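Local coordinates for core protein VP7 (Bluetongue virus, PDB 1BVP) that forms trimers that build the outer layer of the viral core on a VP3 scaffold and takes part in binding to the host cell surface, at residues 161-172 against 230-241; 136-144 against 193-201. All coordinates share one frame; numbering follows the deposited sequence.

Interaction 1: 161-172 against 230-241; sequences VSLNAGARGDVQ and ALHVHNPTQQNA
At the edge of the VP7 beta-sandwich, two chain segments cross between the sheets in opposite directions, with Leu163 meeting Ala241 in the first sheet and Gly169 meeting Val233 in the second. Both are antiparallel hydrogen-bonded pairs, and Leu163 N lies 2.8 Å from Ala241 O. The register shifts by two residues between them, where the type II turn Asn164–Ala167 faces the loop Asn235–Asn240. Asn235 joins these loops: with CG anti to its own N (chi1 180°), its amide reaches in, and ND2 donates to Gln239 O at 2.9 Å, each group lying in the other's plane. ND2 also donates to Asn164 O at 3.0 Å from above the carbonyl plane, while Ala167 N reaches that oxygen from the opposite face. Gly166 N bonds to Thr237 O.

Polar side chains of the 168-170/231-234 pair share one face. His232 ND1 donates in its ring plane to Asp170 OD1 at 2.8 Å, the carboxylate turned 85° to the ring. Arg168 NH2 sits 3.6 Å above the centre of the His234 ring, its guanidinium steeply inclined rather than stacked. The other face is apolar: Val233 CG1 bridges the two sheets, 4.0 Å from Leu163 CD2, and Val233 CG2 packs beside the strand pair, 3.9 Å from Val171 CG2. Beyond the strand pair, Gln172 OE1 takes the N-H of Leu231 at 2.8 Å. Strand 209-212 flanks 231-234 on its other edge, while Val149 and Ala151 of strand 149-155 pack under Leu163, Ala167 and Val171.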
loop_
_atom_site.group_PDB
_atom_site.type_symbol
_atom_site.label_atom_id
_atom_site.label_comp_id
_atom_site.label_asym_id
_atom_site.label_seq_id
_atom_site.Cartn_x
_atom_site.Cartn_y
_atom_site.Cartn_z
ATOM N N VAL A 161 -4.242 -18.881 26.588
ATOM C CA VAL A 161 -4.519 -18.904 28.015
ATOM C C VAL A 161 -4.960 -20.323 28.382
ATOM O O VAL A 161 -5.804 -20.919 27.669
ATOM C CB VAL A 161 -5.700 -17.944 28.361
ATOM C CG1 VAL A 161 -5.765 -17.680 29.831
ATOM C CG2 VAL A 161 -5.583 -16.671 27.613
ATOM N N SER A 162 -4.348 -20.869 29.443
ATOM C CA SER A 162 -4.691 -22.204 29.978
ATOM C C SER A 162 -5.591 -21.946 31.183
ATOM O O SER A 162 -5.238 -21.159 32.074
ATOM C CB SER A 162 -3.456 -22.936 30.502
ATOM O OG SER A 162 -2.473 -23.139 29.516
ATOM N N LEU A 163 -6.750 -22.581 31.216
ATOM C CA LEU A 163 -7.671 -22.412 32.346
ATOM C C LEU A 163 -7.953 -23.758 33.065
ATOM O O LEU A 163 -8.298 -24.767 32.406
ATOM C CB LEU A 163 -9.041 -21.890 31.859
ATOM C CG LEU A 163 -9.425 -20.579 31.176
ATOM C CD1 LEU A 163 -9.229 -19.430 32.121
ATOM C CD2 LEU A 163 -8.644 -20.409 29.906
ATOM N N ASN A 164 -7.810 -23.781 34.396
ATOM C CA ASN A 164 -8.156 -24.980 35.189
ATOM C C ASN A 164 -9.698 -25.083 35.166
ATOM O O ASN A 164 -10.394 -24.088 34.860
ATOM C CB ASN A 164 -7.693 -24.852 36.648
ATOM C CG ASN A 164 -6.253 -25.306 36.852
ATOM O OD1 ASN A 164 -5.779 -26.252 36.207
ATOM N ND2 ASN A 164 -5.557 -24.652 37.771
ATOM N N ALA A 165 -10.237 -26.273 35.451
ATOM C CA ALA A 165 -11.692 -26.436 35.461
ATOM C C ALA A 165 -12.289 -25.426 36.436
ATOM O O ALA A 165 -11.730 -25.180 37.527
ATOM C CB ALA A 165 -12.064 -27.829 35.845
ATOM N N GLY A 166 -13.358 -24.766 35.993
ATOM C CA GLY A 166 -14.023 -23.757 36.803
ATOM C C GLY A 166 -13.313 -22.425 37.037
ATOM O O GLY A 166 -13.912 -21.534 37.653
ATOM N N ALA A 167 -12.080 -22.263 36.536
ATOM C CA ALA A 167 -11.293 -21.027 36.731
ATOM C C ALA A 167 -11.752 -19.763 35.964
ATOM O O ALA A 167 -12.485 -19.827 34.958
ATOM C CB ALA A 167 -9.804 -21.297 36.475
ATOM N N ARG A 168 -11.343 -18.610 36.482
ATOM C CA ARG A 168 -11.680 -17.311 35.906
ATOM C C ARG A 168 -10.581 -16.340 36.302
ATOM O O ARG A 168 -9.964 -16.489 37.366
ATOM C CB ARG A 168 -13.036 -16.818 36.412
ATOM C CG ARG A 168 -13.233 -16.982 37.905
ATOM C CD ARG A 168 -14.449 -16.232 38.407
ATOM N NE ARG A 168 -15.605 -16.396 37.525
ATOM C CZ ARG A 168 -16.511 -15.445 37.282
ATOM N NH1 ARG A 168 -16.408 -14.247 37.856
ATOM N NH2 ARG A 168 -17.522 -15.685 36.453
ATOM N N GLY A 169 -10.291 -15.393 35.410
ATOM C CA GLY A 169 -9.247 -14.412 35.662
ATOM C C GLY A 169 -9.154 -13.336 34.601
ATOM O O GLY A 169 -9.810 -13.395 33.556
ATOM N N ASP A 170 -8.388 -12.300 34.915
ATOM C CA ASP A 170 -8.186 -11.173 34.012
ATOM C C ASP A 170 -6.888 -11.432 33.266
ATOM O O ASP A 170 -5.881 -11.825 33.852
ATOM C CB ASP A 170 -8.117 -9.854 34.792
ATOM C CG ASP A 170 -9.502 -9.314 35.181
ATOM O OD1 ASP A 170 -10.556 -9.921 34.806
ATOM O OD2 ASP A 170 -9.518 -8.251 35.862
ATOM N N VAL A 171 -6.880 -11.102 31.991
ATOM C CA VAL A 171 -5.737 -11.391 31.162
ATOM C C VAL A 171 -5.034 -10.166 30.525
ATOM O O VAL A 171 -3.913 -10.275 30.017
ATOM C CB VAL A 171 -6.232 -12.435 30.152
ATOM C CG1 VAL A 171 -5.579 -12.300 28.852
ATOM C CG2 VAL A 171 -6.020 -13.790 30.718
ATOM N N GLN A 172 -5.617 -8.983 30.682
ATOM C CA GLN A 172 -5.061 -7.772 30.083
ATOM C C GLN A 172 -3.603 -7.391 30.285
ATOM O O GLN A 172 -3.011 -6.832 29.379
ATOM C CB GLN A 172 -5.879 -6.571 30.474
ATOM C CG GLN A 172 -5.861 -6.334 31.955
ATOM C CD GLN A 172 -7.118 -6.817 32.617
ATOM O OE1 GLN A 172 -7.857 -7.660 32.076
ATOM N NE2 GLN A 172 -7.413 -6.238 33.767
ATOM N N ALA A 230 -11.082 -4.487 31.278
ATOM C CA ALA A 230 -10.705 -5.845 31.675
ATOM C C ALA A 230 -11.065 -6.922 30.661
ATOM O O ALA A 230 -12.195 -6.988 30.139
ATOM C CB ALA A 230 -11.282 -6.172 33.018
ATOM N N LEU A 231 -10.075 -7.762 30.397
ATOM C CA LEU A 231 -10.187 -8.869 29.455
ATOM C C LEU A 231 -10.308 -10.085 30.359
ATOM O O LEU A 231 -9.306 -10.601 30.877
ATOM C CB LEU A 231 -8.901 -8.928 28.649
ATOM C CG LEU A 231 -9.001 -9.624 27.324
ATOM C CD1 LEU A 231 -10.210 -9.113 26.612
ATOM C CD2 LEU A 231 -7.764 -9.270 26.565
ATOM N N HIS A 232 -11.542 -10.532 30.535
ATOM C CA HIS A 232 -11.852 -11.604 31.454
ATOM C C HIS A 232 -12.218 -12.960 30.853
ATOM O O HIS A 232 -13.232 -13.103 30.159
ATOM C CB HIS A 232 -12.976 -11.092 32.344
ATOM C CG HIS A 232 -13.256 -11.952 33.535
ATOM N ND1 HIS A 232 -12.441 -11.970 34.650
ATOM C CD2 HIS A 232 -14.283 -12.798 33.801
ATOM C CE1 HIS A 232 -12.957 -12.786 35.552
ATOM N NE2 HIS A 232 -14.073 -13.301 35.062
ATOM N N VAL A 233 -11.404 -13.970 31.145
ATOM C CA VAL A 233 -11.676 -15.317 30.649
ATOM C C VAL A 233 -12.295 -16.169 31.770
ATOM O O VAL A 233 -11.888 -16.086 32.929
ATOM C CB VAL A 233 -10.413 -16.014 30.133
ATOM C CG1 VAL A 233 -10.819 -17.122 29.176
ATOM C CG2 VAL A 233 -9.475 -15.014 29.450
ATOM N N HIS A 234 -13.309 -16.951 31.423
ATOM C CA HIS A 234 -13.998 -17.802 32.380
ATOM C C HIS A 234 -14.263 -19.204 31.807
ATOM O O HIS A 234 -14.852 -19.349 30.721
ATOM C CB HIS A 234 -15.326 -17.144 32.785
ATOM C CG HIS A 234 -16.173 -17.969 33.706
ATOM N ND1 HIS A 234 -15.645 -18.741 34.724
ATOM C CD2 HIS A 234 -17.518 -18.144 33.759
ATOM C CE1 HIS A 234 -16.627 -19.359 35.364
ATOM N NE2 HIS A 234 -17.771 -19.014 34.798
ATOM N N ASN A 235 -13.780 -20.222 32.528
ATOM C CA ASN A 235 -13.979 -21.633 32.171
ATOM C C ASN A 235 -15.005 -22.237 33.137
ATOM O O ASN A 235 -14.649 -22.652 34.229
ATOM C CB ASN A 235 -12.676 -22.404 32.326
ATOM C CG ASN A 235 -12.831 -23.863 31.973
ATOM O OD1 ASN A 235 -13.838 -24.251 31.373
ATOM N ND2 ASN A 235 -11.841 -24.683 32.343
ATOM N N PRO A 236 -16.299 -22.220 32.786
ATOM C CA PRO A 236 -17.321 -22.782 33.677
ATOM C C PRO A 236 -17.373 -24.308 33.579
ATOM O O PRO A 236 -18.143 -24.975 34.262
ATOM C CB PRO A 236 -18.598 -22.165 33.120
ATOM C CG PRO A 236 -18.350 -22.176 31.680
ATOM C CD PRO A 236 -16.925 -21.656 31.581
ATOM N N THR A 237 -16.571 -24.818 32.662
ATOM C CA THR A 237 -16.439 -26.215 32.353
ATOM C C THR A 237 -15.728 -27.018 33.446
ATOM O O THR A 237 -14.987 -26.460 34.294
ATOM C CB THR A 237 -15.773 -26.264 30.969
ATOM O OG1 THR A 237 -16.793 -26.468 29.995
ATOM C CG2 THR A 237 -14.603 -27.235 30.838
ATOM N N GLN A 238 -16.009 -28.326 33.470
ATOM C CA GLN A 238 -15.420 -29.224 34.468
ATOM C C GLN A 238 -14.132 -29.916 34.032
ATOM O O GLN A 238 -13.689 -30.864 34.658
ATOM C CB GLN A 238 -16.468 -30.237 34.963
ATOM C CG GLN A 238 -17.489 -29.632 35.956
ATOM C CD GLN A 238 -16.816 -28.818 37.097
ATOM O OE1 GLN A 238 -16.242 -29.391 38.025
ATOM N NE2 GLN A 238 -16.885 -27.481 37.013
ATOM N N GLN A 239 -13.480 -29.351 33.021
ATOM C CA GLN A 239 -12.240 -29.871 32.454
ATOM C C GLN A 239 -11.320 -28.708 32.149
ATOM O O GLN A 239 -11.770 -27.560 32.106
ATOM C CB GLN A 239 -12.531 -30.541 31.124
ATOM C CG GLN A 239 -13.142 -31.901 31.178
ATOM C CD GLN A 239 -13.016 -32.564 29.829
ATOM O OE1 GLN A 239 -11.903 -32.741 29.317
ATOM N NE2 GLN A 239 -14.140 -32.873 29.213
ATOM N N ASN A 240 -10.047 -28.998 31.885
ATOM C CA ASN A 240 -9.112 -27.933 31.519
ATOM C C ASN A 240 -9.525 -27.374 30.149
ATOM O O ASN A 240 -10.080 -28.097 29.289
ATOM C CB ASN A 240 -7.683 -28.435 31.384
ATOM C CG ASN A 240 -7.247 -29.238 32.544
ATOM O OD1 ASN A 240 -7.276 -30.455 32.481
ATOM N ND2 ASN A 240 -6.849 -28.583 33.617
ATOM N N ALA A 241 -9.221 -26.093 29.953
ATOM C CA ALA A 241 -9.539 -25.404 28.714
ATOM C C ALA A 241 -8.386 -24.524 28.261
ATOM O O ALA A 241 -7.531 -24.121 29.067
ATOM C CB ALA A 241 -10.792 -24.556 28.896
#

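Interaction 2: 136-144 against 193-201; sequences FQPGRWFMR and NFAMAQGNS
Trp141 N donates to Ala195 O at 2.8 Å, with a nearly straight N-H...O angle of 176°, and Ala195 N returns a bond to Gly139 O at 2.9 Å. Together they make a single beta bridge centred on Arg140 and Ala195, joining the loop after strand 134-136 to the end of strand 183-195 in the beta-sandwich domain, at the trimer interface.

The flanking side chains diverge. Arg140 bends at chi3, which sets Ala195 CB against one guanidinium face, 3.6 Å from the plane and offset toward the rim. Gln137 OE1 accepts from Arg140 NE at 2.8 Å in the guanidinium plane, fixing the rotation of the group. Arg140 NH1 is hydrogen-bonded to Ser201 OG and Gly199 O of a second subunit, so the charged end spans the interface. Phe136 and Asn193 each continue the sheet in parallel pairing with a strand of a neighbouring subunit.

Trp141 instead turns toward Phe194 and Met196 of its own chain. Its CE3 is 3.6 Å from Phe194 CE2, the two side chains running side by side. Met196, bent at chi2 and chi3, lies alongside the indole. Its SD makes an oblique Met-aromatic contact, and CE makes a CH-pi contact over the face, 3.8 Å from the centroid of the five-membered ring and 18° off its normal.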
loop_
_atom_site.group_PDB
_atom_site.type_symbol
_atom_site.label_atom_id
_atom_site.label_comp_id
_atom_site.label_asym_id
_atom_site.label_seq_id
_atom_site.Cartn_x
_atom_site.Cartn_y
_atom_site.Cartn_z
ATOM N N PHE A 136 6.134 -19.473 23.771
ATOM C CA PHE A 136 5.686 -20.786 24.221
ATOM C C PHE A 136 5.094 -21.612 23.109
ATOM O O PHE A 136 4.324 -21.078 22.331
ATOM C CB PHE A 136 4.616 -20.598 25.282
ATOM C CG PHE A 136 5.165 -20.125 26.589
ATOM C CD1 PHE A 136 5.790 -18.880 26.689
ATOM C CD2 PHE A 136 5.136 -20.949 27.713
ATOM C CE1 PHE A 136 6.389 -18.466 27.892
ATOM C CE2 PHE A 136 5.729 -20.538 28.914
ATOM C CZ PHE A 136 6.360 -19.292 28.995
ATOM N N GLN A 137 5.392 -22.916 23.049
ATOM C CA GLN A 137 4.818 -23.756 21.988
ATOM C C GLN A 137 3.312 -23.585 21.900
ATOM O O GLN A 137 2.576 -23.693 22.905
ATOM C CB GLN A 137 5.099 -25.227 22.181
ATOM C CG GLN A 137 4.497 -26.061 21.063
ATOM C CD GLN A 137 4.531 -27.553 21.326
ATOM O OE1 GLN A 137 4.357 -27.983 22.447
ATOM N NE2 GLN A 137 4.723 -28.339 20.284
ATOM N N PRO A 138 2.832 -23.274 20.697
ATOM C CA PRO A 138 1.386 -23.088 20.533
ATOM C C PRO A 138 0.573 -24.345 20.801
ATOM O O PRO A 138 0.912 -25.437 20.339
ATOM C CB PRO A 138 1.258 -22.626 19.070
ATOM C CG PRO A 138 2.538 -23.126 18.421
ATOM C CD PRO A 138 3.569 -22.913 19.467
ATOM N N GLY A 139 -0.492 -24.175 21.571
ATOM C CA GLY A 139 -1.398 -25.268 21.859
ATOM C C GLY A 139 -0.942 -26.313 22.850
ATOM O O GLY A 139 -1.424 -27.440 22.795
ATOM N N ARG A 140 0.049 -25.978 23.672
ATOM C CA ARG A 140 0.533 -26.878 24.696
ATOM C C ARG A 140 0.276 -26.169 26.010
ATOM O O ARG A 140 0.566 -24.982 26.169
ATOM C CB ARG A 140 2.012 -27.236 24.543
ATOM C CG ARG A 140 2.636 -27.721 25.851
ATOM C CD ARG A 140 4.008 -28.307 25.655
ATOM N NE ARG A 140 3.931 -29.443 24.747
ATOM C CZ ARG A 140 3.927 -30.726 25.100
ATOM N NH1 ARG A 140 4.016 -31.087 26.375
ATOM N NH2 ARG A 140 3.744 -31.644 24.163
ATOM N N TRP A 141 -0.360 -26.911 26.901
ATOM C CA TRP A 141 -0.743 -26.471 28.221
ATOM C C TRP A 141 0.436 -25.970 29.031
ATOM O O TRP A 141 1.563 -26.481 28.943
ATOM C CB TRP A 141 -1.407 -27.649 28.930
ATOM C CG TRP A 141 -1.786 -27.377 30.343
ATOM C CD1 TRP A 141 -0.985 -27.513 31.462
ATOM C CD2 TRP A 141 -3.053 -26.892 30.812
ATOM N NE1 TRP A 141 -1.684 -27.131 32.588
ATOM C CE2 TRP A 141 -2.952 -26.752 32.225
ATOM C CE3 TRP A 141 -4.261 -26.557 30.176
ATOM C CZ2 TRP A 141 -4.014 -26.293 33.009
ATOM C CZ3 TRP A 141 -5.319 -26.096 30.952
ATOM C CH2 TRP A 141 -5.183 -25.971 32.363
ATOM N N PHE A 142 0.183 -24.933 29.808
ATOM C CA PHE A 142 1.222 -24.379 30.672
ATOM C C PHE A 142 0.588 -23.478 31.700
ATOM O O PHE A 142 -0.103 -22.499 31.373
ATOM C CB PHE A 142 2.298 -23.653 29.895
ATOM C CG PHE A 142 3.348 -23.051 30.758
ATOM C CD1 PHE A 142 3.114 -21.854 31.427
ATOM C CD2 PHE A 142 4.580 -23.691 30.920
ATOM C CE1 PHE A 142 4.098 -21.293 32.259
ATOM C CE2 PHE A 142 5.569 -23.148 31.749
ATOM C CZ PHE A 142 5.331 -21.946 32.423
ATOM N N MET A 143 0.762 -23.891 32.950
ATOM C CA MET A 143 0.208 -23.184 34.082
ATOM C C MET A 143 1.326 -22.831 35.044
ATOM O O MET A 143 2.151 -23.668 35.373
ATOM C CB MET A 143 -0.811 -24.065 34.767
ATOM C CG MET A 143 -1.478 -23.388 35.917
ATOM S SD MET A 143 -2.816 -22.354 35.407
ATOM C CE MET A 143 -3.809 -23.470 34.435
ATOM N N ARG A 144 1.398 -21.560 35.408
ATOM C CA ARG A 144 2.416 -21.078 36.316
ATOM C C ARG A 144 2.018 -21.541 37.719
ATOM O O ARG A 144 0.832 -21.526 38.080
ATOM C CB ARG A 144 2.501 -19.561 36.213
ATOM C CG ARG A 144 3.843 -19.012 36.586
ATOM C CD ARG A 144 4.047 -17.687 35.899
ATOM N NE ARG A 144 4.733 -17.817 34.610
ATOM C CZ ARG A 144 4.446 -17.088 33.528
ATOM N NH1 ARG A 144 3.455 -16.185 33.563
ATOM N NH2 ARG A 144 5.218 -17.184 32.442
ATOM N N ASN A 193 -8.126 -28.833 20.405
ATOM C CA ASN A 193 -7.291 -30.007 20.678
ATOM C C ASN A 193 -5.927 -29.502 21.065
ATOM O O ASN A 193 -5.257 -28.900 20.231
ATOM C CB ASN A 193 -7.153 -30.846 19.403
ATOM C CG ASN A 193 -6.626 -32.255 19.661
ATOM O OD1 ASN A 193 -5.691 -32.719 18.998
ATOM N ND2 ASN A 193 -7.291 -32.975 20.542
ATOM N N PHE A 194 -5.544 -29.679 22.326
ATOM C CA PHE A 194 -4.238 -29.224 22.803
ATOM C C PHE A 194 -3.445 -30.314 23.535
ATOM O O PHE A 194 -3.970 -31.353 23.879
ATOM C CB PHE A 194 -4.384 -28.001 23.710
ATOM C CG PHE A 194 -5.246 -28.233 24.927
ATOM C CD1 PHE A 194 -6.636 -28.200 24.830
ATOM C CD2 PHE A 194 -4.665 -28.385 26.191
ATOM C CE1 PHE A 194 -7.444 -28.303 25.977
ATOM C CE2 PHE A 194 -5.459 -28.486 27.346
ATOM C CZ PHE A 194 -6.846 -28.442 27.242
ATOM N N ALA A 195 -2.173 -30.055 23.774
ATOM C CA ALA A 195 -1.292 -30.984 24.433
ATOM C C ALA A 195 -1.219 -30.686 25.905
ATOM O O ALA A 195 -1.055 -29.523 26.294
ATOM C CB ALA A 195 0.103 -30.894 23.839
ATOM N N MET A 196 -1.338 -31.740 26.719
ATOM C CA MET A 196 -1.233 -31.608 28.170
ATOM C C MET A 196 0.265 -31.645 28.476
ATOM O O MET A 196 1.053 -32.054 27.615
ATOM C CB MET A 196 -2.006 -32.722 28.836
ATOM C CG MET A 196 -3.505 -32.475 28.867
ATOM S SD MET A 196 -3.978 -31.108 30.030
ATOM C CE MET A 196 -2.398 -30.912 31.152
ATOM N N ALA A 197 0.690 -31.218 29.663
ATOM C CA ALA A 197 2.137 -31.198 29.965
ATOM C C ALA A 197 2.853 -32.524 29.660
ATOM O O ALA A 197 4.033 -32.568 29.276
ATOM C CB ALA A 197 2.366 -30.779 31.401
ATOM N N GLN A 198 2.119 -33.607 29.858
ATOM C CA GLN A 198 2.621 -34.935 29.605
ATOM C C GLN A 198 2.706 -35.263 28.128
ATOM O O GLN A 198 3.505 -36.071 27.728
ATOM C CB GLN A 198 1.801 -35.972 30.385
ATOM C CG GLN A 198 2.406 -36.256 31.753
ATOM C CD GLN A 198 3.960 -36.439 31.682
ATOM O OE1 GLN A 198 4.482 -37.239 30.880
ATOM N NE2 GLN A 198 4.689 -35.671 32.497
ATOM N N GLY A 199 1.868 -34.670 27.299
ATOM C CA GLY A 199 1.987 -34.970 25.891
ATOM C C GLY A 199 0.721 -35.484 25.290
ATOM O O GLY A 199 0.585 -35.503 24.073
ATOM N N ASN A 200 -0.248 -35.809 26.128
ATOM C CA ASN A 200 -1.500 -36.368 25.629
ATOM C C ASN A 200 -2.497 -35.267 25.260
ATOM O O ASN A 200 -2.524 -34.194 25.893
ATOM C CB ASN A 200 -2.100 -37.323 26.684
ATOM C CG ASN A 200 -2.388 -36.619 28.003
ATOM O OD1 ASN A 200 -3.557 -36.457 28.382
ATOM N ND2 ASN A 200 -1.325 -36.147 28.693
ATOM N N SER A 201 -3.311 -35.538 24.246
ATOM C CA SER A 201 -4.314 -34.593 23.797
ATOM C C SER A 201 -5.438 -34.381 24.793
ATOM O O SER A 201 -5.817 -35.274 25.521
ATOM C CB SER A 201 -4.911 -35.069 22.485
ATOM O OG SER A 201 -3.886 -35.228 21.517
#

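How the interactions relate
Interactions 1 and 2 lie in the same beta-sandwich, with centres about 15 Å apart, and they meet at Trp141: its CH2 is 3.3 Å from both Leu163 O and Asn240 ND2. Ser162 OG makes a probable hydrogen bond with Phe142 O at 3.1 Å. Their segments alternate along the chain, and both reach the larger sheet. Interaction 1 is the larger, burying 1005 Å² against 410 Å². It is partly buried, combining two strand pairings, a polar face and an apolar one, and no other subunit touches it. Interaction 2 is a buried contact with one bridge, where the packing of Trp141 on Phe194 and Met196 stays within the chain while Arg140 and Gln137 hydrogen-bond to a neighbouring subunit.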